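2,3-bisphosphoglycerate-independent phosphoglycerate mutase (Pyrococcus horikoshii, PDB 2ZKT) probably interconverts 2-phosphoglycerate and 3-phosphoglycerate in glycolysis, as a metal-dependent mutase that needs no 2,3-bisphosphoglycerate. Local coordinates at residues K6-I11 with G328-H333. Numbering follows the deposited sequence.
Sequences KGLLII and GYILDH
One turn carries both Ile-330, the residue that meets Leu-8 and Ile-10, and the carbonyl of Tyr-329, whose O accepts a hydrogen bond from the backbone N of Asp-332 at 3.0 Å. A further, weak bond to it from His-333 ND1 is doubtful, because the imidazole is modelled too close to the ring of Tyr-329. Another short backbone bond, from His-333 N to Ile-330 O (3.0 Å), helps keep this turn compact.

Across the contact everything is apolar, as suits a buried seam between helix and sheet. Ile-330 divides its two branches between two strand residues. CG2 of Ile-330 lies against CD2 of Leu-8 at 3.6 Å, the two side chains passing at a slant. The longer branch starts beside the backbone N (chi1 -63°) and runs on extended (chi2 170°), which brings CD1 of Ile-330 end-on to CD1 of Ile-10, 4.1 Å away. A beta-branched residue suits this place because it fills two directions at once, while Leu-8 and Ile-10, two apart on the strand, put their side chains on the same face. Leu-9 and Ile-11 pack on helix 60-67 instead.

Strand 6-12 lies between the parallel strands 296-301 and 339-344, and helix 313-331 belongs to the connection joining those two. The arrangement is thus a beta-alpha-beta crossover over a central strand, in the alpha/beta core of the alkaline phosphatase superfamily.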
loop_
_atom_site.group_PDB
_atom_site.type_symbol
_atom_site.label_atom_id
_atom_site.label_comp_id
_atom_site.label_asym_id
_atom_site.label_seq_id
_atom_site.Cartn_x
_atom_site.Cartn_y
_atom_site.Cartn_z
ATOM N N LYS B 6 -25.020 -6.723 -13.331
ATOM C CA LYS B 6 -24.853 -5.272 -13.227
ATOM C C LYS B 6 -23.387 -4.914 -13.488
ATOM O O LYS B 6 -22.524 -5.795 -13.573
ATOM C CB LYS B 6 -25.244 -4.774 -11.827
ATOM C CG LYS B 6 -26.735 -4.780 -11.538
ATOM C CD LYS B 6 -27.023 -4.380 -10.089
ATOM C CE LYS B 6 -28.509 -4.516 -9.761
ATOM N NZ LYS B 6 -29.335 -3.553 -10.551
ATOM N N GLY B 7 -23.103 -3.617 -13.606
ATOM C CA GLY B 7 -21.733 -3.208 -13.839
ATOM C C GLY B 7 -21.255 -2.156 -12.854
ATOM O O GLY B 7 -22.033 -1.310 -12.409
ATOM N N LEU B 8 -19.970 -2.213 -12.506
ATOM C CA LEU B 8 -19.385 -1.232 -11.599
ATOM C C LEU B 8 -17.997 -0.824 -12.115
ATOM O O LEU B 8 -17.009 -1.550 -11.951
ATOM C CB LEU B 8 -19.290 -1.796 -10.169
ATOM C CG LEU B 8 -18.699 -0.865 -9.102
ATOM C CD1 LEU B 8 -19.328 0.526 -9.162
ATOM C CD2 LEU B 8 -18.926 -1.499 -7.754
ATOM N N LEU B 9 -17.942 0.341 -12.749
ATOM C CA LEU B 9 -16.703 0.843 -13.296
ATOM C C LEU B 9 -16.121 1.910 -12.366
ATOM O O LEU B 9 -16.717 2.981 -12.160
ATOM C CB LEU B 9 -16.950 1.424 -14.695
ATOM C CG LEU B 9 -15.737 2.077 -15.375
ATOM C CD1 LEU B 9 -14.560 1.113 -15.351
ATOM C CD2 LEU B 9 -16.094 2.476 -16.806
ATOM N N ILE B 10 -14.941 1.612 -11.821
ATOM C CA ILE B 10 -14.267 2.513 -10.893
ATOM C C ILE B 10 -13.024 3.176 -11.494
ATOM O O ILE B 10 -12.097 2.497 -11.958
ATOM C CB ILE B 10 -13.909 1.728 -9.607
ATOM C CG1 ILE B 10 -15.217 1.248 -8.948
ATOM C CG2 ILE B 10 -13.084 2.586 -8.644
ATOM C CD1 ILE B 10 -15.007 0.476 -7.672
ATOM N N ILE B 11 -13.019 4.510 -11.502
ATOM C CA ILE B 11 -11.891 5.263 -12.033
ATOM C C ILE B 11 -11.110 6.022 -10.955
ATOM O O ILE B 11 -11.663 6.866 -10.220
ATOM C CB ILE B 11 -12.341 6.293 -13.103
ATOM C CG1 ILE B 11 -12.894 5.559 -14.342
ATOM C CG2 ILE B 11 -11.171 7.199 -13.485
ATOM C CD1 ILE B 11 -11.888 4.628 -15.010
ATOM N N GLY B 328 -12.815 -1.701 -0.644
ATOM C CA GLY B 328 -13.043 -2.764 0.329
ATOM C C GLY B 328 -14.458 -2.705 0.901
ATOM O O GLY B 328 -15.085 -3.739 1.155
ATOM N N TYR B 329 -14.966 -1.493 1.111
ATOM C CA TYR B 329 -16.324 -1.329 1.629
ATOM C C TYR B 329 -17.318 -1.903 0.603
ATOM O O TYR B 329 -18.169 -2.738 0.941
ATOM C CB TYR B 329 -16.634 0.159 1.867
ATOM C CG TYR B 329 -18.076 0.414 2.268
ATOM C CD1 TYR B 329 -18.502 0.231 3.594
ATOM C CD2 TYR B 329 -19.029 0.781 1.312
ATOM C CE1 TYR B 329 -19.844 0.404 3.949
ATOM C CE2 TYR B 329 -20.373 0.950 1.654
ATOM C CZ TYR B 329 -20.777 0.761 2.971
ATOM O OH TYR B 329 -22.113 0.905 3.294
ATOM N N ILE B 330 -17.202 -1.455 -0.653
ATOM C CA ILE B 330 -18.088 -1.925 -1.715
ATOM C C ILE B 330 -18.098 -3.443 -1.836
ATOM O O ILE B 330 -19.166 -4.053 -1.963
ATOM C CB ILE B 330 -17.696 -1.335 -3.093
ATOM C CG1 ILE B 330 -17.846 0.191 -3.068
ATOM C CG2 ILE B 330 -18.567 -1.944 -4.185
ATOM C CD1 ILE B 330 -17.255 0.893 -4.287
ATOM N N LEU B 331 -16.913 -4.058 -1.809
ATOM C CA LEU B 331 -16.821 -5.513 -1.926
ATOM C C LEU B 331 -17.570 -6.245 -0.807
ATOM O O LEU B 331 -18.066 -7.362 -1.014
ATOM C CB LEU B 331 -15.348 -5.966 -1.936
ATOM C CG LEU B 331 -14.490 -5.519 -3.133
ATOM C CD1 LEU B 331 -13.113 -6.170 -3.040
ATOM C CD2 LEU B 331 -15.171 -5.915 -4.446
ATOM N N ASP B 332 -17.650 -5.621 0.372
ATOM C CA ASP B 332 -18.339 -6.237 1.513
ATOM C C ASP B 332 -19.858 -6.160 1.410
ATOM O O ASP B 332 -20.565 -6.773 2.212
ATOM C CB ASP B 332 -17.911 -5.585 2.841
ATOM C CG ASP B 332 -16.483 -5.930 3.234
ATOM O OD1 ASP B 332 -16.073 -7.097 3.020
ATOM O OD2 ASP B 332 -15.775 -5.045 3.770
ATOM N N HIS B 333 -20.359 -5.412 0.424
ATOM C CA HIS B 333 -21.807 -5.256 0.266
ATOM C C HIS B 333 -22.345 -5.666 -1.101
ATOM O O HIS B 333 -23.503 -5.381 -1.415
ATOM C CB HIS B 333 -22.205 -3.802 0.544
ATOM C CG HIS B 333 -21.901 -3.355 1.944
ATOM N ND1 HIS B 333 -20.867 -2.485 2.245
ATOM C CD2 HIS B 333 -22.516 -3.629 3.125
ATOM C CE1 HIS B 333 -20.858 -2.246 3.549
ATOM N NE2 HIS B 333 -21.848 -2.927 4.106
#